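Local atomic coordinates of 190aa long hypothetical protein (Pyrococcus horikoshii, PDB entry 2DDZ), a protein that is of unknown function but forms a six-chain assembly and belongs to a family grouped with the class II tRNA synthetase-like folds. Residues I92-E97 with A169-E174; W100-E105 with T162-R167; D111-Y114 with K119-I122. All blocks are in the same frame, centred on the assembly; numbering follows the deposited sequence.

Interaction 1 of 3, residues I92-E97 with A169-E174; sequences IARLVE and AKALVE
Leu-95 and Leu-172 make the apolar half of this contact between two helices of the chain, 81-100 and 161-184. CD2 of Leu-95 meets CD2 of Leu-172 at 4.0 Å, methyl against methyl, with the two side chains crossing at about a right angle. In both leucines CG sits beside the backbone N, which swings a side chain rooted on the flank of its helix in between the two. Branched, purely apolar ends suit this buried place, where Leu-172 also rests on Leu-37 and Leu-95 on Ile-113.

The other half is amphipathic. The aliphatic part of Arg-94 runs past Leu-172, its CG 4.2 Å from CD2 of Leu-172, and the bend at chi2 (75°) turns the guanidinium so that one face lies against Ala-171. CB of Ala-171 lies over that face, toward the rim, 3.6 Å from NH2 of Arg-94; a methyl is small enough for the flat cation to settle close to the helix.

Polar linkage is left to one water. It accepts from NE of Arg-94 at 2.7 Å, in the guanidinium plane, and donates to the backbone O of Ala-171 at 3.1 Å, thus tying side chain to main chain. Putting an alanine in place of this arginine takes away the guanidinium that lies on the methyl of Ala-171 and would probably leave the water without its NE donor.

The axes of the two short segments approach to 9.9 Å at 135° between their N-to-C directions, so the segments cross obliquely, nearer antiparallel than parallel. This is characteristic of a fold in which helices pack side by side on a mixed, mostly antiparallel sheet: Ala-169 and Val-173 press on strand 5-8, Ile-92 and Val-96 on strand 112-115.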
loop_
_atom_site.group_PDB
_atom_site.type_symbol
_atom_site.label_atom_id
_atom_site.label_comp_id
_atom_site.label_asym_id
_atom_site.label_seq_id
_atom_site.Cartn_x
_atom_site.Cartn_y
_atom_site.Cartn_z
ATOM N N ILE E 92 -12.983 6.585 -20.606
ATOM C CA ILE E 92 -14.235 6.484 -21.365
ATOM C C ILE E 92 -14.774 7.899 -21.533
ATOM O O ILE E 92 -15.321 8.248 -22.581
ATOM C CB ILE E 92 -15.293 5.590 -20.641
ATOM C CG1 ILE E 92 -14.998 4.113 -20.910
ATOM C CG2 ILE E 92 -16.693 5.859 -21.173
ATOM C CD1 ILE E 92 -13.568 3.794 -20.775
ATOM N N ALA E 93 -14.601 8.721 -20.503
ATOM C CA ALA E 93 -15.058 10.099 -20.578
ATOM C C ALA E 93 -14.285 10.831 -21.671
ATOM O O ALA E 93 -14.871 11.596 -22.430
ATOM C CB ALA E 93 -14.872 10.799 -19.238
ATOM N N ARG E 94 -12.976 10.601 -21.762
ATOM C CA ARG E 94 -12.188 11.267 -22.795
ATOM C C ARG E 94 -12.639 10.824 -24.188
ATOM O O ARG E 94 -12.712 11.644 -25.103
ATOM C CB ARG E 94 -10.702 10.983 -22.633
ATOM C CG ARG E 94 -9.839 11.564 -23.765
ATOM C CD ARG E 94 -9.661 13.086 -23.652
ATOM N NE ARG E 94 -8.897 13.641 -24.772
ATOM C CZ ARG E 94 -9.422 13.984 -25.951
ATOM N NH1 ARG E 94 -10.721 13.836 -26.175
ATOM N NH2 ARG E 94 -8.650 14.472 -26.912
ATOM N N LEU E 95 -12.934 9.533 -24.346
ATOM C CA LEU E 95 -13.413 9.002 -25.619
ATOM C C LEU E 95 -14.732 9.675 -25.993
ATOM O O LEU E 95 -15.012 9.901 -27.171
ATOM C CB LEU E 95 -13.641 7.490 -25.539
ATOM C CG LEU E 95 -12.396 6.607 -25.451
ATOM C CD1 LEU E 95 -12.831 5.154 -25.463
ATOM C CD2 LEU E 95 -11.448 6.897 -26.632
ATOM N N VAL E 96 -15.543 9.992 -24.990
ATOM C CA VAL E 96 -16.822 10.636 -25.235
ATOM C C VAL E 96 -16.585 12.047 -25.766
ATOM O O VAL E 96 -17.181 12.452 -26.761
ATOM C CB VAL E 96 -17.681 10.661 -23.940
ATOM C CG1 VAL E 96 -18.886 11.576 -24.107
ATOM C CG2 VAL E 96 -18.151 9.237 -23.616
ATOM N N GLU E 97 -15.700 12.786 -25.103
ATOM C CA GLU E 97 -15.346 14.142 -25.522
ATOM C C GLU E 97 -14.843 14.109 -26.968
ATOM O O GLU E 97 -15.155 14.982 -27.771
ATOM C CB GLU E 97 -14.232 14.686 -24.628
ATOM C CG GLU E 97 -14.666 15.146 -23.250
ATOM C CD GLU E 97 -13.500 15.211 -22.268
ATOM O OE1 GLU E 97 -12.351 15.414 -22.720
ATOM O OE2 GLU E 97 -13.733 15.069 -21.046
ATOM N N ALA E 169 -6.180 6.778 -29.685
ATOM C CA ALA E 169 -5.041 6.200 -28.969
ATOM C C ALA E 169 -4.159 7.311 -28.401
ATOM O O ALA E 169 -3.722 7.254 -27.247
ATOM C CB ALA E 169 -4.227 5.316 -29.900
ATOM N N LYS E 170 -3.911 8.326 -29.221
ATOM C CA LYS E 170 -3.093 9.467 -28.821
ATOM C C LYS E 170 -3.791 10.242 -27.697
ATOM O O LYS E 170 -3.142 10.743 -26.779
ATOM C CB LYS E 170 -2.864 10.378 -30.036
ATOM C CG LYS E 170 -1.857 11.511 -29.843
ATOM C CD LYS E 170 -1.788 12.380 -31.102
ATOM C CE LYS E 170 -0.755 13.503 -31.003
ATOM N NZ LYS E 170 0.649 13.003 -31.060
ATOM N N ALA E 171 -5.115 10.335 -27.773
ATOM C CA ALA E 171 -5.911 11.042 -26.769
ATOM C C ALA E 171 -5.820 10.378 -25.399
ATOM O O ALA E 171 -5.732 11.057 -24.377
ATOM C CB ALA E 171 -7.374 11.105 -27.212
ATOM N N LEU E 172 -5.854 9.046 -25.386
ATOM C CA LEU E 172 -5.778 8.286 -24.149
ATOM C C LEU E 172 -4.376 8.316 -23.542
ATOM O O LEU E 172 -4.226 8.412 -22.322
ATOM C CB LEU E 172 -6.229 6.843 -24.391
ATOM C CG LEU E 172 -7.693 6.696 -24.825
ATOM C CD1 LEU E 172 -8.106 5.241 -24.690
ATOM C CD2 LEU E 172 -8.592 7.584 -23.971
ATOM N N VAL E 173 -3.349 8.236 -24.381
ATOM C CA VAL E 173 -1.989 8.292 -23.866
ATOM C C VAL E 173 -1.780 9.653 -23.202
ATOM O O VAL E 173 -1.244 9.737 -22.100
ATOM C CB VAL E 173 -0.945 8.098 -24.985
ATOM C CG1 VAL E 173 0.449 8.421 -24.462
ATOM C CG2 VAL E 173 -0.986 6.667 -25.483
ATOM N N GLU E 174 -2.225 10.719 -23.862
ATOM C CA GLU E 174 -2.081 12.060 -23.296
ATOM C C GLU E 174 -2.838 12.181 -21.980
ATOM O O GLU E 174 -2.393 12.861 -21.060
ATOM C CB GLU E 174 -2.594 13.119 -24.267
ATOM C CG GLU E 174 -1.818 13.201 -25.559
ATOM C CD GLU E 174 -2.250 14.373 -26.416
ATOM O OE1 GLU E 174 -3.366 14.899 -26.192
ATOM O OE2 GLU E 174 -1.478 14.759 -27.318
HETATM O O HOH W 1 -6.576 13.898 -23.410
#

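Interaction 2 of 3, residues W100-E105 with T162-R167; sequences WNYGIE and TEFMER. With GAI (guanidine), chain S.
The turn that ends helix 81-100 reaches helix 161-184 through Tyr-102, whose hydroxyl enters a cluster formed by Glu-163, Phe-164 and Arg-167. OH of Tyr-102 donates to OE1 of Glu-163 at 2.5 Å, a short bond that meets the carboxylate on its syn side. OE1 lies near the ring plane, at the ring's edge.

Arg-167 lies one helical turn beyond Glu-163 and holds the other carboxylate oxygen. Its NH1 bonds OE2 of Glu-163 at 2.6 Å in a salt bridge, while NE donates to the same oxygen at 2.9 Å: a side-on grip in the guanidinium plane that should fix the rotation of the acid. NE uses the syn lone pair of OE2, whereas NH1 comes from above the carboxylate plane. The kink at chi3 (-36°) of Arg-167 helps lay the guanidinium with one face to the tyrosine, planes 29° apart, and CZ of Tyr-102 sits over its centre, 3.4 Å from CZ of Arg-167.

The helix ends in a Schellman motif: Ile-104 N bonds Leu-99 O and Gly-103 N bonds Trp-100 O across a type I turn. Gly-103 is its C-prime residue, with the positive phi that a residue lacking CB adopts readily.

Phe-164 gives the apolar side, turning its edge to the tyrosine face in an offset edge-to-face pair with planes at 67° and centroids 5.5 Å apart. It is buried against Leu-98, Leu-99 and Tyr-71. At the start of the turn, Trp-100 carries a bound guanidine over one ring face, CE3 of Trp-100 3.4 Å from guanidine N1, and meets Trp-100 of the second subunit.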
loop_
_atom_site.group_PDB
_atom_site.type_symbol
_atom_site.label_atom_id
_atom_site.label_comp_id
_atom_site.label_asym_id
_atom_site.label_seq_id
_atom_site.Cartn_x
_atom_site.Cartn_y
_atom_site.Cartn_z
ATOM N N TRP E 100 -17.314 14.002 -29.830
ATOM C CA TRP E 100 -17.917 15.303 -30.087
ATOM C C TRP E 100 -17.189 16.044 -31.208
ATOM O O TRP E 100 -17.820 16.746 -31.991
ATOM C CB TRP E 100 -17.911 16.158 -28.821
ATOM C CG TRP E 100 -19.057 15.859 -27.925
ATOM C CD1 TRP E 100 -19.072 15.003 -26.860
ATOM C CD2 TRP E 100 -20.386 16.378 -28.042
ATOM N NE1 TRP E 100 -20.331 14.957 -26.303
ATOM C CE2 TRP E 100 -21.158 15.792 -27.009
ATOM C CE3 TRP E 100 -21.003 17.280 -28.920
ATOM C CZ2 TRP E 100 -22.520 16.083 -26.834
ATOM C CZ3 TRP E 100 -22.355 17.567 -28.745
ATOM C CH2 TRP E 100 -23.096 16.969 -27.708
ATOM N N ASN E 101 -15.868 15.885 -31.282
ATOM C CA ASN E 101 -15.083 16.546 -32.323
ATOM C C ASN E 101 -15.311 15.849 -33.661
ATOM O O ASN E 101 -14.735 16.212 -34.689
ATOM C CB ASN E 101 -13.593 16.555 -31.946
ATOM C CG ASN E 101 -13.316 17.356 -30.676
ATOM O OD1 ASN E 101 -14.144 18.157 -30.238
ATOM N ND2 ASN E 101 -12.143 17.144 -30.085
ATOM N N TYR E 102 -16.158 14.832 -33.628
ATOM C CA TYR E 102 -16.520 14.106 -34.830
ATOM C C TYR E 102 -17.978 14.448 -35.125
ATOM O O TYR E 102 -18.602 13.867 -36.014
ATOM C CB TYR E 102 -16.381 12.603 -34.630
ATOM C CG TYR E 102 -14.977 12.079 -34.795
ATOM C CD1 TYR E 102 -14.032 12.215 -33.777
ATOM C CD2 TYR E 102 -14.604 11.399 -35.959
ATOM C CE1 TYR E 102 -12.752 11.679 -33.910
ATOM C CE2 TYR E 102 -13.328 10.858 -36.108
ATOM C CZ TYR E 102 -12.407 10.999 -35.078
ATOM O OH TYR E 102 -11.156 10.447 -35.215
ATOM N N GLY E 103 -18.514 15.390 -34.353
ATOM C CA GLY E 103 -19.885 15.823 -34.537
ATOM C C GLY E 103 -20.944 14.888 -33.995
ATOM O O GLY E 103 -22.099 14.954 -34.416
ATOM N N ILE E 104 -20.570 14.028 -33.053
ATOM C CA ILE E 104 -21.507 13.073 -32.466
ATOM C C ILE E 104 -21.994 13.455 -31.072
ATOM O O ILE E 104 -21.197 13.747 -30.178
ATOM C CB ILE E 104 -20.865 11.693 -32.416
ATOM C CG1 ILE E 104 -20.611 11.227 -33.846
ATOM C CG2 ILE E 104 -21.750 10.711 -31.653
ATOM C CD1 ILE E 104 -19.939 9.902 -33.921
ATOM N N GLU E 105 -23.309 13.456 -30.885
ATOM C CA GLU E 105 -23.890 13.804 -29.592
ATOM C C GLU E 105 -23.892 12.574 -28.689
ATOM O O GLU E 105 -24.945 12.005 -28.409
ATOM C CB GLU E 105 -25.325 14.315 -29.767
ATOM C CG GLU E 105 -25.482 15.440 -30.783
ATOM C CD GLU E 105 -26.928 15.888 -30.950
ATOM O OE1 GLU E 105 -27.836 15.041 -30.780
ATOM O OE2 GLU E 105 -27.157 17.079 -31.267
ATOM N N THR E 162 -9.942 2.881 -38.619
ATOM C CA THR E 162 -8.506 3.152 -38.686
ATOM C C THR E 162 -8.108 4.540 -38.183
ATOM O O THR E 162 -7.254 4.667 -37.306
ATOM C CB THR E 162 -7.970 3.000 -40.133
ATOM O OG1 THR E 162 -8.395 1.744 -40.676
ATOM C CG2 THR E 162 -6.452 3.037 -40.144
ATOM N N GLU E 163 -8.719 5.580 -38.731
ATOM C CA GLU E 163 -8.384 6.934 -38.311
ATOM C C GLU E 163 -8.766 7.184 -36.855
ATOM O O GLU E 163 -8.042 7.862 -36.125
ATOM C CB GLU E 163 -9.077 7.949 -39.222
ATOM C CG GLU E 163 -8.564 9.383 -39.088
ATOM C CD GLU E 163 -9.104 10.105 -37.862
ATOM O OE1 GLU E 163 -10.310 9.963 -37.569
ATOM O OE2 GLU E 163 -8.327 10.828 -37.204
ATOM N N PHE E 164 -9.902 6.639 -36.428
ATOM C CA PHE E 164 -10.330 6.835 -35.044
ATOM C C PHE E 164 -9.307 6.174 -34.102
ATOM O O PHE E 164 -8.892 6.777 -33.119
ATOM C CB PHE E 164 -11.734 6.248 -34.811
ATOM C CG PHE E 164 -12.299 6.566 -33.448
ATOM C CD1 PHE E 164 -12.739 7.851 -33.140
ATOM C CD2 PHE E 164 -12.336 5.590 -32.456
ATOM C CE1 PHE E 164 -13.198 8.160 -31.857
ATOM C CE2 PHE E 164 -12.792 5.888 -31.174
ATOM C CZ PHE E 164 -13.226 7.177 -30.871
ATOM N N MET E 165 -8.918 4.942 -34.428
ATOM C CA MET E 165 -7.938 4.182 -33.657
ATOM C C MET E 165 -6.692 5.047 -33.389
ATOM O O MET E 165 -6.203 5.136 -32.261
ATOM C CB MET E 165 -7.524 2.905 -34.420
ATOM C CG MET E 165 -8.614 1.815 -34.524
ATOM S SD MET E 165 -8.251 0.383 -35.503
ATOM C CE MET E 165 -7.063 -0.248 -34.610
ATOM N N GLU E 166 -6.197 5.693 -34.439
ATOM C CA GLU E 166 -5.022 6.553 -34.350
ATOM C C GLU E 166 -5.228 7.776 -33.445
ATOM O O GLU E 166 -4.409 8.058 -32.566
ATOM C CB GLU E 166 -4.629 7.038 -35.754
ATOM C CG GLU E 166 -3.261 7.696 -35.873
ATOM C CD GLU E 166 -2.131 6.689 -35.803
ATOM O OE1 GLU E 166 -2.360 5.526 -36.202
ATOM O OE2 GLU E 166 -1.017 7.057 -35.366
ATOM N N ARG E 167 -6.319 8.510 -33.666
ATOM C CA ARG E 167 -6.564 9.722 -32.888
ATOM C C ARG E 167 -6.955 9.487 -31.440
ATOM O O ARG E 167 -6.539 10.234 -30.550
ATOM C CB ARG E 167 -7.637 10.591 -33.556
ATOM C CG ARG E 167 -7.621 12.027 -33.023
ATOM C CD ARG E 167 -8.732 12.881 -33.600
ATOM N NE ARG E 167 -8.991 12.527 -34.985
ATOM C CZ ARG E 167 -9.845 13.166 -35.780
ATOM N NH1 ARG E 167 -10.013 12.752 -37.034
ATOM N NH2 ARG E 167 -10.525 14.215 -35.337
HETATM C C GAI S . -21.318 20.164 -26.681
HETATM N N1 GAI S . -20.323 19.382 -26.394
HETATM N N2 GAI S . -21.165 21.192 -27.528
HETATM N N3 GAI S . -22.530 19.935 -26.116
#

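Interaction 3 of 3, residues D111-Y114 with K119-I122; sequences DDIY and KLSI
Tyr-114 and Lys-119 face each other as a non-hydrogen-bonded pair in the antiparallel beta hairpin of strands 112-115 and 118-128, part of the mixed sheet of this domain. Lys-119 shows how a long side chain can serve several partners in turn. Its CB lies over one face of the Tyr-114 ring, 4.1 Å from the centroid and 25° off the normal, a CH-pi contact. Because CG is anti to the backbone N (chi1 -163°), the chain continues across the ring, and CG passes 4.0 Å from CZ of Tyr-114. CD then comes 3.6 Å from OH of Tyr-114, with the carboxylate carbon of Asp-112 nearby on the same strand as the tyrosine. Bends at chi3 and chi4 curl the end away from the ring, and NZ donates to the backbone O of Ser-121. The flat tyrosine thus takes the methylenes, while the charged tip turns back to its own strand; Asp-112 is near enough that its opposite charge may add a favourable field.

Next along the chain, Leu-120 N donates to Ile-113 O at 2.9 Å and 170°, almost straight. Their side chains lie side by side, CG2 of Ile-113 3.7 Å from CD2 of Leu-120, and apolar residues suit these positions because both pack on helix 81-100, Ile-113 on Ile-92 and Val-96, Leu-120 on Leu-99.

At Ser-121 a side-chain oxygen takes the part of a strand carbonyl. Placed between its own backbone N and carbonyl carbon, OG is set to accept from N of Ile-113 at 3.0 Å. A water donates both to O of Asp-111 and to OD1 of Asp-112, and lies 2.7 Å from OG of Ser-121.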
loop_
_atom_site.group_PDB
_atom_site.type_symbol
_atom_site.label_atom_id
_atom_site.label_comp_id
_atom_site.label_asym_id
_atom_site.label_seq_id
_atom_site.Cartn_x
_atom_site.Cartn_y
_atom_site.Cartn_z
ATOM N N ASP E 111 -19.262 3.718 -17.163
ATOM C CA ASP E 111 -18.168 3.354 -18.048
ATOM C C ASP E 111 -18.695 2.956 -19.432
ATOM O O ASP E 111 -17.974 2.364 -20.229
ATOM C CB ASP E 111 -17.365 2.199 -17.436
ATOM C CG ASP E 111 -18.162 0.918 -17.341
ATOM O OD1 ASP E 111 -19.410 0.986 -17.395
ATOM O OD2 ASP E 111 -17.543 -0.163 -17.197
ATOM N N ASP E 112 -19.957 3.274 -19.707
ATOM C CA ASP E 112 -20.560 2.950 -20.997
ATOM C C ASP E 112 -20.835 4.201 -21.825
ATOM O O ASP E 112 -21.306 5.225 -21.310
ATOM C CB ASP E 112 -21.885 2.195 -20.828
ATOM C CG ASP E 112 -21.708 0.796 -20.296
ATOM O OD1 ASP E 112 -20.718 0.125 -20.660
ATOM O OD2 ASP E 112 -22.583 0.359 -19.521
ATOM N N ILE E 113 -20.542 4.098 -23.116
ATOM C CA ILE E 113 -20.757 5.186 -24.054
ATOM C C ILE E 113 -22.064 4.962 -24.813
ATOM O O ILE E 113 -22.300 3.880 -25.365
ATOM C CB ILE E 113 -19.595 5.258 -25.049
ATOM C CG1 ILE E 113 -18.312 5.621 -24.293
ATOM C CG2 ILE E 113 -19.908 6.258 -26.162
ATOM C CD1 ILE E 113 -17.079 5.530 -25.131
ATOM N N TYR E 114 -22.914 5.983 -24.832
ATOM C CA TYR E 114 -24.198 5.905 -25.530
ATOM C C TYR E 114 -24.374 7.024 -26.553
ATOM O O TYR E 114 -23.898 8.152 -26.371
ATOM C CB TYR E 114 -25.375 5.972 -24.545
ATOM C CG TYR E 114 -25.664 4.693 -23.793
ATOM C CD1 TYR E 114 -24.871 4.298 -22.719
ATOM C CD2 TYR E 114 -26.731 3.872 -24.159
ATOM C CE1 TYR E 114 -25.130 3.118 -22.028
ATOM C CE2 TYR E 114 -26.998 2.684 -23.474
ATOM C CZ TYR E 114 -26.192 2.317 -22.410
ATOM O OH TYR E 114 -26.442 1.152 -21.722
ATOM N N LYS E 119 -26.107 1.726 -27.036
ATOM C CA LYS E 119 -24.768 1.466 -26.503
ATOM C C LYS E 119 -23.711 1.173 -27.557
ATOM O O LYS E 119 -23.838 0.242 -28.351
ATOM C CB LYS E 119 -24.803 0.315 -25.485
ATOM C CG LYS E 119 -23.562 0.250 -24.581
ATOM C CD LYS E 119 -23.760 -0.671 -23.373
ATOM C CE LYS E 119 -23.938 -2.131 -23.790
ATOM N NZ LYS E 119 -22.765 -2.653 -24.552
ATOM N N LEU E 120 -22.649 1.973 -27.534
ATOM C CA LEU E 120 -21.540 1.847 -28.472
ATOM C C LEU E 120 -20.381 0.995 -27.966
ATOM O O LEU E 120 -19.682 0.355 -28.756
ATOM C CB LEU E 120 -20.996 3.246 -28.791
ATOM C CG LEU E 120 -19.682 3.391 -29.571
ATOM C CD1 LEU E 120 -19.905 3.019 -31.040
ATOM C CD2 LEU E 120 -19.186 4.843 -29.463
ATOM N N SER E 121 -20.200 0.966 -26.648
ATOM C CA SER E 121 -19.055 0.275 -26.050
ATOM C C SER E 121 -19.280 -0.781 -24.974
ATOM O O SER E 121 -20.394 -1.050 -24.549
ATOM C CB SER E 121 -18.132 1.331 -25.442
ATOM O OG SER E 121 -18.784 1.965 -24.342
ATOM N N ILE E 122 -18.166 -1.375 -24.563
ATOM C CA ILE E 122 -18.094 -2.341 -23.471
ATOM C C ILE E 122 -16.748 -2.028 -22.828
ATOM O O ILE E 122 -15.820 -1.536 -23.493
ATOM C CB ILE E 122 -18.121 -3.823 -23.913
ATOM C CG1 ILE E 122 -16.907 -4.150 -24.787
ATOM C CG2 ILE E 122 -19.474 -4.141 -24.571
ATOM C CD1 ILE E 122 -16.679 -5.643 -24.950
HETATM O O HOH W 2 -18.226 0.506 -22.162
#

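Overall arrangement
Along the chain the contacts are nested: interaction 3 closes a short hairpin inside the loop closed by interaction 2, which lies within that of interaction 1. Interactions 1 and 2 both use helix 161-184, their centres about 10 Å apart, and on the other side take helix 81-100 and the turn that ends it. Interaction 3 belongs to the sheet, its centre about 14 Å from that of interaction 1 and about 15 Å from that of interaction 2. Ile-113 joins interactions 1 and 3, packing against Ile-92, Leu-95 and Val-96. Helix 161-184 is therefore held to helix 81-100 and to its closing turn, both helices seated on the sheet, while Glu-97 and Trp-100 also reach the second subunit.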